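Local structure of zinc chaperone AztD (Citrobacter koseri, 6CMK) at residues Ile362-Val374 / Ser384-Val396. The protein acts as a periplasmic zinc chaperone that binds zinc ions and passes one directly to the solute-binding protein AztC of the AztABCD zinc transport system. Numbering follows the deposited sequence.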
loop_
_atom_site.group_PDB
_atom_site.type_symbol
_atom_site.label_atom_id
_atom_site.label_comp_id
_atom_site.label_asym_id
_atom_site.label_seq_id
_atom_site.Cartn_x
_atom_site.Cartn_y
_atom_site.Cartn_z
ATOM N N ILE B 362 -14.149 9.802 13.285
ATOM C CA ILE B 362 -15.320 9.253 12.621
ATOM C C ILE B 362 -16.294 10.393 12.364
ATOM O O ILE B 362 -16.488 11.263 13.223
ATOM C CB ILE B 362 -15.986 8.153 13.467
ATOM C CG1 ILE B 362 -14.980 7.045 13.805
ATOM C CG2 ILE B 362 -17.175 7.565 12.710
ATOM C CD1 ILE B 362 -15.477 6.114 14.895
ATOM N N TYR B 363 -16.896 10.389 11.180
ATOM C CA TYR B 363 -17.765 11.466 10.718
ATOM C C TYR B 363 -19.133 10.893 10.385
ATOM O O TYR B 363 -19.236 9.914 9.641
ATOM C CB TYR B 363 -17.179 12.169 9.487
ATOM C CG TYR B 363 -15.832 12.764 9.748
ATOM C CD1 TYR B 363 -14.696 11.964 9.761
ATOM C CD2 TYR B 363 -15.691 14.116 10.036
ATOM C CE1 TYR B 363 -13.459 12.494 10.038
ATOM C CE2 TYR B 363 -14.444 14.656 10.306
ATOM C CZ TYR B 363 -13.337 13.830 10.296
ATOM O OH TYR B 363 -12.083 14.349 10.570
ATOM N N VAL B 364 -20.179 11.505 10.933
ATOM C CA VAL B 364 -21.545 11.041 10.733
ATOM C C VAL B 364 -22.363 12.224 10.246
ATOM O O VAL B 364 -22.483 13.229 10.955
ATOM C CB VAL B 364 -22.156 10.459 12.023
ATOM C CG1 VAL B 364 -23.599 10.028 11.768
ATOM C CG2 VAL B 364 -21.330 9.285 12.531
ATOM N N THR B 365 -22.925 12.114 9.044
ATOM C CA THR B 365 -23.773 13.185 8.559
ATOM C C THR B 365 -25.112 13.143 9.277
ATOM O O THR B 365 -25.624 12.074 9.624
ATOM C CB THR B 365 -23.983 13.095 7.051
ATOM O OG1 THR B 365 -24.592 11.842 6.708
ATOM C CG2 THR B 365 -22.654 13.232 6.326
ATOM N N ASP B 366 -25.657 14.326 9.524
ATOM C CA ASP B 366 -26.955 14.492 10.179
ATOM C C ASP B 366 -27.749 15.398 9.255
ATOM O O ASP B 366 -27.873 16.606 9.503
ATOM C CB ASP B 366 -26.814 15.076 11.587
ATOM C CG ASP B 366 -28.098 14.992 12.380
ATOM O OD1 ASP B 366 -29.153 14.763 11.755
ATOM O OD2 ASP B 366 -28.063 15.163 13.621
ATOM N N PRO B 367 -28.294 14.849 8.163
ATOM C CA PRO B 367 -28.841 15.728 7.112
ATOM C C PRO B 367 -29.941 16.660 7.596
ATOM O O PRO B 367 -29.972 17.822 7.181
ATOM C CB PRO B 367 -29.343 14.741 6.045
ATOM C CG PRO B 367 -29.270 13.376 6.651
ATOM C CD PRO B 367 -28.263 13.435 7.753
ATOM N N LEU B 368 -30.830 16.195 8.472
ATOM C CA LEU B 368 -31.931 17.035 8.925
ATOM C C LEU B 368 -31.467 18.197 9.793
ATOM O O LEU B 368 -32.236 19.142 9.993
ATOM C CB LEU B 368 -32.952 16.188 9.690
ATOM C CG LEU B 368 -33.586 15.053 8.883
ATOM C CD1 LEU B 368 -34.732 14.423 9.658
ATOM C CD2 LEU B 368 -34.061 15.532 7.515
ATOM N N LYS B 369 -30.245 18.149 10.326
ATOM C CA LYS B 369 -29.711 19.232 11.141
ATOM C C LYS B 369 -28.616 20.020 10.432
ATOM O O LYS B 369 -28.020 20.913 11.040
ATOM C CB LYS B 369 -29.183 18.681 12.462
ATOM C CG LYS B 369 -30.223 17.961 13.308
ATOM C CD LYS B 369 -31.238 18.913 13.927
ATOM C CE LYS B 369 -32.186 18.167 14.856
ATOM N NZ LYS B 369 -31.488 17.583 16.039
ATOM N N SER B 370 -28.338 19.715 9.168
ATOM C CA SER B 370 -27.335 20.436 8.394
ATOM C C SER B 370 -25.988 20.450 9.115
ATOM O O SER B 370 -25.342 21.489 9.250
ATOM C CB SER B 370 -27.798 21.864 8.103
ATOM O OG SER B 370 -29.069 21.881 7.486
ATOM N N LYS B 371 -25.551 19.279 9.579
ATOM C CA LYS B 371 -24.259 19.203 10.249
ATOM C C LYS B 371 -23.661 17.817 10.084
ATOM O O LYS B 371 -24.334 16.867 9.672
ATOM C CB LYS B 371 -24.372 19.569 11.738
ATOM C CG LYS B 371 -25.177 18.601 12.605
ATOM C CD LYS B 371 -25.355 19.125 14.052
ATOM C CE LYS B 371 -26.132 20.446 14.116
ATOM N NZ LYS B 371 -26.191 21.062 15.478
ATOM N N ILE B 372 -22.360 17.737 10.368
ATOM C CA ILE B 372 -21.629 16.484 10.477
ATOM C C ILE B 372 -21.107 16.395 11.900
ATOM O O ILE B 372 -20.468 17.337 12.381
ATOM C CB ILE B 372 -20.462 16.418 9.473
ATOM C CG1 ILE B 372 -20.985 16.592 8.043
ATOM C CG2 ILE B 372 -19.680 15.113 9.632
ATOM C CD1 ILE B 372 -19.886 16.806 7.014
ATOM N N ILE B 373 -21.374 15.274 12.569
ATOM C CA ILE B 373 -20.850 15.025 13.909
ATOM C C ILE B 373 -19.478 14.376 13.783
ATOM O O ILE B 373 -19.279 13.480 12.954
ATOM C CB ILE B 373 -21.800 14.128 14.727
ATOM C CG1 ILE B 373 -23.234 14.662 14.700
ATOM C CG2 ILE B 373 -21.283 13.986 16.153
ATOM C CD1 ILE B 373 -23.375 16.135 15.011
ATOM N N VAL B 374 -18.528 14.815 14.608
ATOM C CA VAL B 374 -17.156 14.310 14.565
ATOM C C VAL B 374 -16.862 13.605 15.880
ATOM O O VAL B 374 -17.013 14.202 16.952
ATOM C CB VAL B 374 -16.135 15.437 14.324
ATOM C CG1 VAL B 374 -14.743 14.856 14.127
ATOM C CG2 VAL B 374 -16.528 16.287 13.126
ATOM N N SER B 384 -16.355 17.302 18.047
ATOM C CA SER B 384 -16.751 18.553 17.401
ATOM C C SER B 384 -17.937 18.267 16.488
ATOM O O SER B 384 -18.381 17.124 16.350
ATOM C CB SER B 384 -15.596 19.170 16.612
ATOM O OG SER B 384 -15.217 18.326 15.543
ATOM N N GLU B 385 -18.461 19.320 15.875
ATOM C CA GLU B 385 -19.428 19.161 14.802
ATOM C C GLU B 385 -19.176 20.236 13.759
ATOM O O GLU B 385 -18.672 21.320 14.068
ATOM C CB GLU B 385 -20.876 19.203 15.325
ATOM C CG GLU B 385 -21.311 20.494 15.988
ATOM C CD GLU B 385 -22.787 20.459 16.348
ATOM O OE1 GLU B 385 -23.541 21.326 15.864
ATOM O OE2 GLU B 385 -23.191 19.541 17.090
ATOM N N ILE B 386 -19.501 19.907 12.513
ATOM C CA ILE B 386 -19.234 20.758 11.359
ATOM C C ILE B 386 -20.566 21.149 10.746
ATOM O O ILE B 386 -21.386 20.279 10.435
ATOM C CB ILE B 386 -18.367 20.042 10.309
ATOM C CG1 ILE B 386 -17.011 19.661 10.888
ATOM C CG2 ILE B 386 -18.182 20.921 9.074
ATOM C CD1 ILE B 386 -16.319 18.585 10.101
ATOM N N SER B 387 -20.764 22.446 10.545
ATOM C CA SER B 387 -21.981 22.948 9.923
ATOM C C SER B 387 -21.822 22.907 8.410
ATOM O O SER B 387 -20.797 23.346 7.877
ATOM C CB SER B 387 -22.283 24.369 10.394
ATOM O OG SER B 387 -23.374 24.918 9.670
ATOM N N VAL B 388 -22.824 22.351 7.730
ATOM C CA VAL B 388 -22.818 22.176 6.278
ATOM C C VAL B 388 -24.229 22.490 5.803
ATOM O O VAL B 388 -25.167 21.747 6.113
ATOM C CB VAL B 388 -22.415 20.756 5.846
ATOM C CG1 VAL B 388 -22.362 20.650 4.322
ATOM C CG2 VAL B 388 -21.080 20.356 6.453
ATOM N N GLU B 389 -24.384 23.568 5.044
ATOM C CA GLU B 389 -25.723 23.985 4.667
ATOM C C GLU B 389 -26.383 22.925 3.791
ATOM O O GLU B 389 -25.723 22.198 3.043
ATOM C CB GLU B 389 -25.696 25.340 3.960
ATOM C CG GLU B 389 -24.705 25.481 2.815
ATOM C CD GLU B 389 -24.628 26.909 2.305
ATOM O OE1 GLU B 389 -24.994 27.831 3.065
ATOM O OE2 GLU B 389 -24.212 27.112 1.145
ATOM N N GLY B 390 -27.699 22.810 3.931
ATOM C CA GLY B 390 -28.449 21.823 3.186
ATOM C C GLY B 390 -28.709 20.545 3.957
ATOM O O GLY B 390 -28.876 20.549 5.180
ATOM N N GLN B 391 -28.763 19.437 3.223
ATOM C CA GLN B 391 -28.971 18.104 3.777
ATOM C C GLN B 391 -27.744 17.272 3.437
ATOM O O GLN B 391 -27.771 16.452 2.504
ATOM C CB GLN B 391 -30.242 17.467 3.229
ATOM C CG GLN B 391 -31.494 18.064 3.809
ATOM C CD GLN B 391 -32.695 17.187 3.574
ATOM O OE1 GLN B 391 -33.402 16.810 4.510
ATOM N NE2 GLN B 391 -32.930 16.846 2.314
ATOM N N PRO B 392 -26.643 17.470 4.155
ATOM C CA PRO B 392 -25.453 16.654 3.896
ATOM C C PRO B 392 -25.792 15.187 4.079
ATOM O O PRO B 392 -26.351 14.784 5.102
ATOM C CB PRO B 392 -24.445 17.154 4.934
ATOM C CG PRO B 392 -25.276 17.772 6.011
ATOM C CD PRO B 392 -26.475 18.346 5.329
ATOM N N PHE B 393 -25.476 14.392 3.062
ATOM C CA PHE B 393 -25.978 13.027 2.982
ATOM C C PHE B 393 -24.834 12.042 2.754
ATOM O O PHE B 393 -24.227 11.565 3.717
ATOM C CB PHE B 393 -27.044 12.973 1.880
ATOM C CG PHE B 393 -27.693 11.640 1.701
ATOM C CD1 PHE B 393 -28.049 10.862 2.784
ATOM C CD2 PHE B 393 -27.992 11.185 0.432
ATOM C CE1 PHE B 393 -28.657 9.631 2.605
ATOM C CE2 PHE B 393 -28.601 9.967 0.247
ATOM C CZ PHE B 393 -28.936 9.187 1.327
ATOM N N ASN B 394 -24.515 11.735 1.499
ATOM C CA ASN B 394 -23.436 10.798 1.210
ATOM C C ASN B 394 -22.073 11.422 1.485
ATOM O O ASN B 394 -21.847 12.606 1.236
ATOM C CB ASN B 394 -23.492 10.339 -0.247
ATOM C CG ASN B 394 -24.728 9.524 -0.557
ATOM O OD1 ASN B 394 -25.422 9.765 -1.553
ATOM N ND2 ASN B 394 -25.022 8.562 0.296
ATOM N N ILE B 395 -21.147 10.605 1.977
ATOM C CA ILE B 395 -19.852 11.123 2.393
ATOM C C ILE B 395 -18.778 10.073 2.136
ATOM O O ILE B 395 -18.971 8.877 2.382
ATOM C CB ILE B 395 -19.898 11.568 3.877
ATOM C CG1 ILE B 395 -18.546 12.128 4.319
ATOM C CG2 ILE B 395 -20.322 10.415 4.785
ATOM C CD1 ILE B 395 -18.618 12.822 5.674
ATOM N N VAL B 396 -17.642 10.529 1.611
ATOM C CA VAL B 396 -16.432 9.716 1.534
ATOM C C VAL B 396 -15.259 10.583 1.969
ATOM O O VAL B 396 -15.328 11.813 1.960
ATOM C CB VAL B 396 -16.171 9.115 0.131
ATOM C CG1 VAL B 396 -17.297 8.151 -0.258
ATOM C CG2 VAL B 396 -15.985 10.216 -0.919
HETATM O O HOH W 1 -25.706 23.897 10.500
HETATM O O HOH W 2 -28.990 24.720 5.777
#
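Ser-384 pairs with Val-374 within the antiparallel hairpin of strands 371-376 and 381-387, the third and fourth strands of one beta-propeller blade, 381-387 being its outermost; beyond it the chain crosses to the next blade, where strand 392-403 joins strand 32-42. The Ser-384 hydroxyl OG lies against the Val-374 side chain, 3.3 Å from CB, while Ser-384 O accepts from Val-374 N. On the opposite face of the sheet Glu-385 reaches over to Lys-371, whose chain turns about CG-CD (chi3 62°) to bring NZ 2.7 Å from Glu-385 OE1, on the syn side of the carboxylate; OE2 takes a second salt bridge from Lys-382. Ile-386 and Ile-372 exchange two backbone hydrogen bonds, and Ile-386 CD1 packs 3.8 Å from Val-374 CG2 and near the edge of the Tyr-363 ring. A water joins Ser-387 OG to Ser-370 O, which also accepts a nearly straight bond from Val-388 N (N-H...O 176°), the donor standing well above the carbonyl plane. Val-388 CG2 meets Ile-372 CD1, with Ile-51 of the next blade also against Val-388. In the loop that leads to that blade, Gly-390 O takes the Ser-370 hydroxyl, OG to O 2.7 Å. Gln-391 lays its CB against CB of Pro-367, its OE1 beside Leu-368 CD2. The Pro-392 ring rests on Ser-370 CA, and its buried carbonyl, lacking any polar partner, faces the Pro-367 ring. Thr-365 OG1, also bonded to Arg-354 N, donates in the carbonyl plane to a lone pair of Phe-393 O at 3.0 Å. Further along, the side chains of Ile-395 and Thr-365 run alongside each other in opposite directions, their CG2 methyls 4.0 Å apart, and Ile-395 CD1 meets Tyr-363 CB.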